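Local coordinates for protein N-acetyl-beta-D glucosaminidase (Rhizomucor miehei CAU432, PDB 4ZM6) that probably hydrolyses beta-linked N-acetylglucosamine residues and, through a separate GCN5-related region that binds acetyl-CoA, transfers acetyl groups to glucosamine, at residues T226-G231 / D253-R258; V230-L235 / L270-V275; K240-S245 / A285-Q290. One frame throughout, in Å; residues are numbered along the deposited sequence.

Interaction 1: T226-G231 / D253-R258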
loop_
_atom_site.group_PDB
_atom_site.type_symbol
_atom_site.label_atom_id
_atom_site.label_comp_id
_atom_site.label_asym_id
_atom_site.label_seq_id
_atom_site.Cartn_x
_atom_site.Cartn_y
_atom_site.Cartn_z
ATOM N N THR A 226 19.793 10.650 5.312
ATOM C CA THR A 226 20.922 11.237 4.603
ATOM C C THR A 226 22.035 10.218 4.408
ATOM O O THR A 226 22.909 10.420 3.567
ATOM C CB THR A 226 21.474 12.469 5.345
ATOM O OG1 THR A 226 21.638 12.173 6.737
ATOM C CG2 THR A 226 20.531 13.647 5.189
ATOM N N SER A 227 22.005 9.137 5.189
ATOM C CA SER A 227 22.905 8.008 4.985
ATOM C C SER A 227 22.243 6.673 5.344
ATOM O O SER A 227 21.236 6.628 6.056
ATOM C CB SER A 227 24.194 8.188 5.796
ATOM O OG SER A 227 24.037 7.739 7.131
ATOM N N VAL A 228 22.825 5.592 4.833
ATOM C CA VAL A 228 22.371 4.235 5.119
ATOM C C VAL A 228 23.564 3.395 5.572
ATOM O O VAL A 228 24.612 3.420 4.937
ATOM C CB VAL A 228 21.741 3.583 3.872
ATOM C CG1 VAL A 228 21.381 2.125 4.141
ATOM C CG2 VAL A 228 20.512 4.362 3.425
ATOM N N MET A 229 23.402 2.654 6.664
ATOM C CA MET A 229 24.469 1.797 7.171
ATOM C C MET A 229 24.214 0.324 6.836
ATOM O O MET A 229 23.125 -0.206 7.070
ATOM C CB MET A 229 24.619 1.962 8.681
ATOM C CG MET A 229 25.845 1.266 9.259
ATOM S SD MET A 229 25.824 1.225 11.056
ATOM C CE MET A 229 26.195 2.937 11.417
ATOM N N VAL A 230 25.239 -0.331 6.309
ATOM C CA VAL A 230 25.169 -1.741 5.969
ATOM C C VAL A 230 25.836 -2.558 7.074
ATOM O O VAL A 230 27.049 -2.484 7.269
ATOM C CB VAL A 230 25.869 -2.010 4.626
ATOM C CG1 VAL A 230 25.659 -3.452 4.196
ATOM C CG2 VAL A 230 25.355 -1.048 3.564
ATOM N N GLY A 231 25.042 -3.337 7.798
ATOM C CA GLY A 231 25.575 -4.214 8.832
ATOM C C GLY A 231 26.354 -5.381 8.255
ATOM O O GLY A 231 26.546 -5.478 7.035
ATOM N N ASP A 253 24.488 -3.449 -6.082
ATOM C CA ASP A 253 23.373 -4.022 -6.837
ATOM C C ASP A 253 22.009 -3.754 -6.214
ATOM O O ASP A 253 21.029 -3.549 -6.928
ATOM C CB ASP A 253 23.559 -5.535 -6.995
ATOM C CG ASP A 253 24.773 -5.893 -7.826
ATOM O OD1 ASP A 253 25.490 -4.966 -8.270
ATOM O OD2 ASP A 253 25.011 -7.106 -8.029
ATOM N N LEU A 254 21.936 -3.767 -4.889
ATOM C CA LEU A 254 20.651 -3.681 -4.217
ATOM C C LEU A 254 20.346 -2.252 -3.789
ATOM O O LEU A 254 19.334 -1.676 -4.194
ATOM C CB LEU A 254 20.623 -4.617 -3.014
ATOM C CG LEU A 254 19.232 -5.009 -2.528
ATOM C CD1 LEU A 254 18.488 -5.819 -3.585
ATOM C CD2 LEU A 254 19.342 -5.786 -1.225
ATOM N N LEU A 255 21.229 -1.676 -2.981
ATOM C CA LEU A 255 20.987 -0.352 -2.420
ATOM C C LEU A 255 21.133 0.751 -3.473
ATOM O O LEU A 255 20.290 1.636 -3.574
ATOM C CB LEU A 255 21.930 -0.099 -1.238
ATOM C CG LEU A 255 21.583 1.066 -0.315
ATOM C CD1 LEU A 255 20.134 0.987 0.143
ATOM C CD2 LEU A 255 22.519 1.095 0.884
ATOM N N ARG A 256 22.193 0.676 -4.270
ATOM C CA ARG A 256 22.496 1.717 -5.249
ATOM C C ARG A 256 21.689 1.554 -6.537
ATOM O O ARG A 256 21.017 2.487 -6.966
ATOM C CB ARG A 256 24.000 1.741 -5.553
ATOM C CG ARG A 256 24.491 3.027 -6.195
ATOM C CD ARG A 256 24.427 4.203 -5.237
ATOM N NE ARG A 256 25.584 4.279 -4.351
ATOM C CZ ARG A 256 25.681 5.112 -3.317
ATOM N NH1 ARG A 256 24.681 5.937 -3.013
ATOM N NH2 ARG A 256 26.780 5.110 -2.570
ATOM N N ARG A 257 21.753 0.373 -7.143
ATOM C CA ARG A 257 21.073 0.132 -8.417
ATOM C C ARG A 257 19.558 -0.063 -8.255
ATOM O O ARG A 257 18.785 0.808 -8.648
ATOM C CB ARG A 257 21.723 -1.043 -9.163
ATOM C CG ARG A 257 20.995 -1.464 -10.433
ATOM C CD ARG A 257 21.931 -1.904 -11.557
ATOM N NE ARG A 257 23.056 -2.723 -11.093
ATOM C CZ ARG A 257 24.348 -2.417 -11.234
ATOM N NH1 ARG A 257 24.737 -1.296 -11.842
ATOM N NH2 ARG A 257 25.272 -3.251 -10.765
ATOM N N ARG A 258 19.139 -1.188 -7.677
ATOM C CA ARG A 258 17.710 -1.503 -7.516
ATOM C C ARG A 258 16.924 -0.365 -6.850
ATOM O O ARG A 258 16.007 0.189 -7.453
ATOM C CB ARG A 258 17.531 -2.801 -6.717
ATOM C CG ARG A 258 16.135 -3.022 -6.138
ATOM C CD ARG A 258 15.487 -4.298 -6.646
ATOM N NE ARG A 258 14.086 -4.417 -6.228
ATOM C CZ ARG A 258 13.670 -4.742 -5.001
ATOM N NH1 ARG A 258 14.532 -4.975 -4.017
ATOM N NH2 ARG A 258 12.370 -4.827 -4.753
#
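L255 of helix 251-258 points at V228 of strand 227-230, and the two side chains meet tip to tip. L255 CB only starts the side chain off toward the strand, and CG branches before reaching it. CG stands anti to the backbone N (chi1 -165°), which carries the branch forward and sets CD2 against the strand. L255 CD2 does most of the touching: it lies 3.6 Å from V228 CG1 and 4.0 Å from V228 CB. The same methyl approaches V230 more loosely, 4.5 Å from V230 CG2, so it lies against both valines of the strand. L255 CD1 trails somewhat behind, 4.3 Å from V228 CG1.

Branched aliphatic residues suit both surfaces. V228 and V230, two positions apart, present compact methyls on one side of the strand, and the longer leucine bridges from helix to sheet. The contact is wholly apolar, with no hydrogen bond across it, and belongs to the beta-alpha-beta unit of strand 227-230, helix 251-258 and strand 264-267 in the TIM barrel. L255 also rests on I265 of strand 264-267 and F181 of strand 178-181, so the helix packs over all three parallel strands, while R258 forms salt bridges with D206 and with D542 of the second subunit.

Interaction 2: V230-L235 / L270-V275; sequences VGHMLL and LEMDAV
H232 and A274 bring the two backbones together, their CA atoms 6.2 Å apart. Both segments follow parallel strands of the glycoside hydrolase family 3 TIM barrel: 230-235 runs from the end of strand 227-230 into the loop after it, and 270-275 passes from the loop after strand 264-267 into the short helix 273-276. They therefore lie at the C-terminal ends of the strands, the end where TIM barrels carry their active sites. The first segment runs extended beyond its strand, without regular structure. In the second, M272 takes the N-cap position, and a backbone bond runs from V275 N to M272 O (3.2 Å).

No hydrogen bond joins the segments; the imidazole of H232 carries the contact. Its CG is anti to the carbonyl carbon (chi1 -45°), which directs the ring into the bend of the second segment, where four residues line it. V275 lies over one face, its CB 4.2 Å above the ring plane and displaced toward the rim. M272 comes to the edge instead, SD lying 3.7 Å from H232 CD2 and, seen from the ring centroid, 85° off the normal, a sulfur-aromatic contact made by a thioether bent at chi3. Sulfur suits this position because it is polarisable and can lie in the plane beside a ring C-H. L270 sends CD2 to within 4.1 Å of H232 CE1, its side chain at about a right angle to the histidine. The small A274 allows the close backbone approach, its CB meeting H232 CB at 3.7 Å. On this side the ring meets largely apolar groups, and its rotation is restrained by a bond just outside the second segment: H232 NE2 is hydrogen-bonded to the backbone O of C269, the residue directly before L270.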
loop_
_atom_site.group_PDB
_atom_site.type_symbol
_atom_site.label_atom_id
_atom_site.label_comp_id
_atom_site.label_asym_id
_atom_site.label_seq_id
_atom_site.Cartn_x
_atom_site.Cartn_y
_atom_site.Cartn_z
ATOM N N VAL A 230 25.239 -0.331 6.309
ATOM C CA VAL A 230 25.169 -1.741 5.969
ATOM C C VAL A 230 25.836 -2.558 7.074
ATOM O O VAL A 230 27.049 -2.484 7.269
ATOM C CB VAL A 230 25.869 -2.010 4.626
ATOM C CG1 VAL A 230 25.659 -3.452 4.196
ATOM C CG2 VAL A 230 25.355 -1.048 3.564
ATOM N N GLY A 231 25.042 -3.337 7.798
ATOM C CA GLY A 231 25.575 -4.214 8.832
ATOM C C GLY A 231 26.354 -5.381 8.255
ATOM O O GLY A 231 26.546 -5.478 7.035
ATOM N N HIS A 232 26.804 -6.269 9.140
ATOM C CA HIS A 232 27.580 -7.443 8.747
ATOM C C HIS A 232 26.744 -8.701 8.919
ATOM O O HIS A 232 26.593 -9.205 10.035
ATOM C CB HIS A 232 28.855 -7.546 9.583
ATOM C CG HIS A 232 29.583 -6.251 9.730
ATOM N ND1 HIS A 232 30.224 -5.634 8.678
ATOM C CD2 HIS A 232 29.773 -5.456 10.808
ATOM C CE1 HIS A 232 30.779 -4.512 9.101
ATOM N NE2 HIS A 232 30.523 -4.383 10.391
ATOM N N MET A 233 26.194 -9.193 7.812
ATOM C CA MET A 233 25.442 -10.448 7.798
ATOM C C MET A 233 25.619 -11.191 6.476
ATOM O O MET A 233 25.762 -10.576 5.416
ATOM C CB MET A 233 23.956 -10.203 8.101
ATOM C CG MET A 233 23.379 -8.914 7.529
ATOM S SD MET A 233 22.058 -8.247 8.562
ATOM C CE MET A 233 22.400 -6.495 8.434
ATOM N N LEU A 234 25.629 -12.520 6.560
ATOM C CA LEU A 234 25.861 -13.379 5.408
ATOM C C LEU A 234 24.522 -13.698 4.752
ATOM O O LEU A 234 23.597 -14.183 5.412
ATOM C CB LEU A 234 26.571 -14.668 5.852
ATOM C CG LEU A 234 27.424 -15.453 4.843
ATOM C CD1 LEU A 234 26.586 -15.996 3.698
ATOM C CD2 LEU A 234 28.575 -14.612 4.311
ATOM N N LEU A 235 24.430 -13.415 3.454
ATOM C CA LEU A 235 23.216 -13.658 2.674
ATOM C C LEU A 235 23.534 -14.597 1.510
ATOM O O LEU A 235 23.876 -14.141 0.415
ATOM C CB LEU A 235 22.648 -12.329 2.172
ATOM C CG LEU A 235 22.027 -11.468 3.282
ATOM C CD1 LEU A 235 22.556 -10.042 3.254
ATOM C CD2 LEU A 235 20.503 -11.486 3.210
ATOM N N LEU A 270 33.919 -1.875 11.430
ATOM C CA LEU A 270 34.743 -2.902 10.787
ATOM C C LEU A 270 35.629 -3.698 11.764
ATOM O O LEU A 270 36.400 -4.553 11.335
ATOM C CB LEU A 270 35.626 -2.278 9.698
ATOM C CG LEU A 270 34.912 -1.719 8.467
ATOM C CD1 LEU A 270 35.888 -0.954 7.590
ATOM C CD2 LEU A 270 34.248 -2.832 7.672
ATOM N N GLU A 271 35.529 -3.420 13.062
ATOM C CA GLU A 271 36.316 -4.132 14.070
ATOM C C GLU A 271 35.519 -5.204 14.814
ATOM O O GLU A 271 36.057 -5.875 15.693
ATOM C CB GLU A 271 36.917 -3.140 15.069
ATOM C CG GLU A 271 37.930 -2.188 14.444
ATOM C CD GLU A 271 38.724 -1.399 15.471
ATOM O OE1 GLU A 271 38.668 -1.735 16.675
ATOM O OE2 GLU A 271 39.411 -0.433 15.069
ATOM N N MET A 272 34.246 -5.371 14.464
ATOM C CA MET A 272 33.443 -6.462 15.013
ATOM C C MET A 272 33.966 -7.772 14.436
ATOM O O MET A 272 34.577 -7.789 13.358
ATOM C CB MET A 272 31.964 -6.281 14.668
ATOM C CG MET A 272 31.337 -5.027 15.262
ATOM S SD MET A 272 29.902 -4.443 14.339
ATOM C CE MET A 272 28.594 -5.427 15.058
ATOM N N ASP A 273 33.733 -8.867 15.152
ATOM C CA ASP A 273 34.287 -10.165 14.758
ATOM C C ASP A 273 33.720 -10.680 13.433
ATOM O O ASP A 273 34.385 -11.437 12.725
ATOM C CB ASP A 273 34.081 -11.212 15.863
ATOM C CG ASP A 273 34.925 -10.935 17.107
ATOM O OD1 ASP A 273 36.044 -10.387 16.976
ATOM O OD2 ASP A 273 34.467 -11.280 18.217
ATOM N N ALA A 274 32.504 -10.259 13.096
ATOM C CA ALA A 274 31.869 -10.644 11.834
ATOM C C ALA A 274 32.678 -10.244 10.593
ATOM O O ALA A 274 32.559 -10.887 9.553
ATOM C CB ALA A 274 30.465 -10.064 11.758
ATOM N N VAL A 275 33.474 -9.182 10.692
ATOM C CA VAL A 275 34.364 -8.792 9.596
ATOM C C VAL A 275 35.849 -8.856 9.963
ATOM O O VAL A 275 36.689 -8.939 9.068
ATOM C CB VAL A 275 34.036 -7.379 9.072
ATOM C CG1 VAL A 275 34.764 -6.319 9.878
ATOM C CG2 VAL A 275 34.401 -7.248 7.599
#

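Interaction 3: K240-S245 / A285-Q290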
loop_
_atom_site.group_PDB
_atom_site.type_symbol
_atom_site.label_atom_id
_atom_site.label_comp_id
_atom_site.label_asym_id
_atom_site.label_seq_id
_atom_site.Cartn_x
_atom_site.Cartn_y
_atom_site.Cartn_z
ATOM N N LYS A 240 27.598 -15.756 -0.833
ATOM C CA LYS A 240 27.902 -16.749 0.200
ATOM C C LYS A 240 29.378 -16.749 0.618
ATOM O O LYS A 240 29.755 -17.451 1.553
ATOM C CB LYS A 240 27.480 -18.148 -0.270
ATOM C CG LYS A 240 28.380 -18.767 -1.333
ATOM C CD LYS A 240 27.640 -19.791 -2.181
ATOM C CE LYS A 240 26.787 -19.126 -3.251
ATOM N NZ LYS A 240 26.203 -20.122 -4.190
ATOM N N ASP A 241 30.204 -15.961 -0.068
ATOM C CA ASP A 241 31.627 -15.871 0.257
ATOM C C ASP A 241 31.901 -14.862 1.370
ATOM O O ASP A 241 32.671 -15.145 2.287
ATOM C CB ASP A 241 32.442 -15.497 -0.985
ATOM C CG ASP A 241 32.346 -16.540 -2.089
ATOM O OD1 ASP A 241 32.116 -17.733 -1.785
ATOM O OD2 ASP A 241 32.509 -16.161 -3.267
ATOM N N VAL A 242 31.275 -13.688 1.291
ATOM C CA VAL A 242 31.575 -12.600 2.228
ATOM C C VAL A 242 30.347 -11.914 2.808
ATOM O O VAL A 242 29.240 -12.017 2.279
ATOM C CB VAL A 242 32.476 -11.528 1.587
ATOM C CG1 VAL A 242 33.891 -12.063 1.427
ATOM C CG2 VAL A 242 31.908 -11.062 0.252
ATOM N N VAL A 243 30.589 -11.189 3.893
ATOM C CA VAL A 243 29.546 -10.557 4.688
ATOM C C VAL A 243 28.982 -9.321 3.958
ATOM O O VAL A 243 29.677 -8.697 3.151
ATOM C CB VAL A 243 30.095 -10.232 6.107
ATOM C CG1 VAL A 243 30.610 -8.800 6.213
ATOM C CG2 VAL A 243 29.048 -10.517 7.166
ATOM N N SER A 244 27.723 -8.987 4.243
ATOM C CA SER A 244 26.961 -7.978 3.482
ATOM C C SER A 244 27.660 -6.634 3.244
ATOM O O SER A 244 27.529 -6.048 2.168
ATOM C CB SER A 244 25.612 -7.721 4.157
ATOM O OG SER A 244 25.779 -7.391 5.526
ATOM N N SER A 245 28.396 -6.153 4.244
ATOM C CA SER A 245 29.065 -4.846 4.169
ATOM C C SER A 245 30.074 -4.734 3.033
ATOM O O SER A 245 30.313 -3.640 2.525
ATOM C CB SER A 245 29.780 -4.549 5.482
ATOM O OG SER A 245 28.916 -4.789 6.576
ATOM N N ALA A 285 38.187 -2.759 5.052
ATOM C CA ALA A 285 37.998 -1.377 4.617
ATOM C C ALA A 285 38.082 -1.250 3.099
ATOM O O ALA A 285 37.283 -0.541 2.489
ATOM C CB ALA A 285 39.026 -0.472 5.276
ATOM N N LEU A 286 39.054 -1.931 2.494
ATOM C CA LEU A 286 39.236 -1.898 1.041
ATOM C C LEU A 286 38.072 -2.571 0.325
ATOM O O LEU A 286 37.536 -2.033 -0.645
ATOM C CB LEU A 286 40.550 -2.578 0.638
ATOM C CG LEU A 286 40.834 -2.708 -0.866
ATOM C CD1 LEU A 286 40.676 -1.376 -1.589
ATOM C CD2 LEU A 286 42.226 -3.274 -1.100
ATOM N N MET A 287 37.691 -3.748 0.813
ATOM C CA MET A 287 36.592 -4.513 0.223
ATOM C C MET A 287 35.235 -3.824 0.394
ATOM O O MET A 287 34.317 -4.060 -0.394
ATOM C CB MET A 287 36.546 -5.925 0.816
ATOM C CG MET A 287 37.747 -6.790 0.459
ATOM S SD MET A 287 37.845 -8.280 1.472
ATOM C CE MET A 287 36.332 -9.118 1.014
ATOM N N ALA A 288 35.112 -2.981 1.422
ATOM C CA ALA A 288 33.902 -2.186 1.640
ATOM C C ALA A 288 33.731 -1.152 0.539
ATOM O O ALA A 288 32.688 -1.100 -0.108
ATOM C CB ALA A 288 33.945 -1.500 2.997
ATOM N N LEU A 289 34.763 -0.342 0.319
ATOM C CA LEU A 289 34.724 0.682 -0.725
ATOM C C LEU A 289 34.658 0.076 -2.126
ATOM O O LEU A 289 34.136 0.704 -3.047
ATOM C CB LEU A 289 35.933 1.611 -0.614
ATOM C CG LEU A 289 36.016 2.446 0.666
ATOM C CD1 LEU A 289 37.297 3.264 0.670
ATOM C CD2 LEU A 289 34.805 3.355 0.815
ATOM N N GLN A 290 35.190 -1.135 -2.283
ATOM C CA GLN A 290 35.066 -1.880 -3.542
ATOM C C GLN A 290 33.619 -2.304 -3.802
ATOM O O GLN A 290 33.163 -2.298 -4.947
ATOM C CB GLN A 290 35.981 -3.113 -3.547
ATOM C CG GLN A 290 37.424 -2.808 -3.927
ATOM C CD GLN A 290 38.372 -3.976 -3.686
ATOM O OE1 GLN A 290 38.119 -4.845 -2.847
ATOM N NE2 GLN A 290 39.482 -3.991 -4.419
#
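M287 and A288, neighbours on helix 281-291, are the residues that meet V242 and S245 of the loop 240-245. Before them, A285 and L286 face another way, packing on helix 304-318 against A308 and against V311 and A315. M287 then reaches across to the loop. Its chain is extended as far as SD and bends at chi3 (63°), which swings CE to within 3.8 Å of V242 CG1. The two side chains cross obliquely, and M287 also touches I246. A flexible methionine suits this partly exposed place between helix and loop, where a compact valine offers a methyl to press on.

In sequence the helix falls between barrel strands 264-267 and 296-298, and the loop follows strand 227-230, so the contact ties a loop of the TIM barrel to one of its outer helices. A288, next in line, brings backbone close to backbone: S245 O lies 4.0 Å from A288 CA and 4.2 Å from A288 CB, an approach that a small residue permits. S245 OG is engaged elsewhere, hydrogen-bonded to G231 O. Beyond A288, L289 turns away, its N weakly bonded to A285 O, and Q290 sends NE2 to the backbone O of Q320.

Overall arrangement
All three contacts belong to the glycoside hydrolase family 3 barrel, and none contains a hydrogen bond between its own segments. Interaction 1 is the plainest core packing, aliphatic side chains between a helix and the sheet. Interaction 2 is equally buried but joins a loop to a loop-and-helix turn at the strand ends, where an imidazole and a thioether enter the chemistry. Interaction 3 lies partly at the surface, combining a methionine tip with close backbone packing. Interactions 1 and 2 share V230 and G231, where the strand gives way to its loop. Interaction 3 adjoins this region: S245 OG probably bonds to V230 O, and a little further along M233 O probably accepts a backbone bond from S244 N.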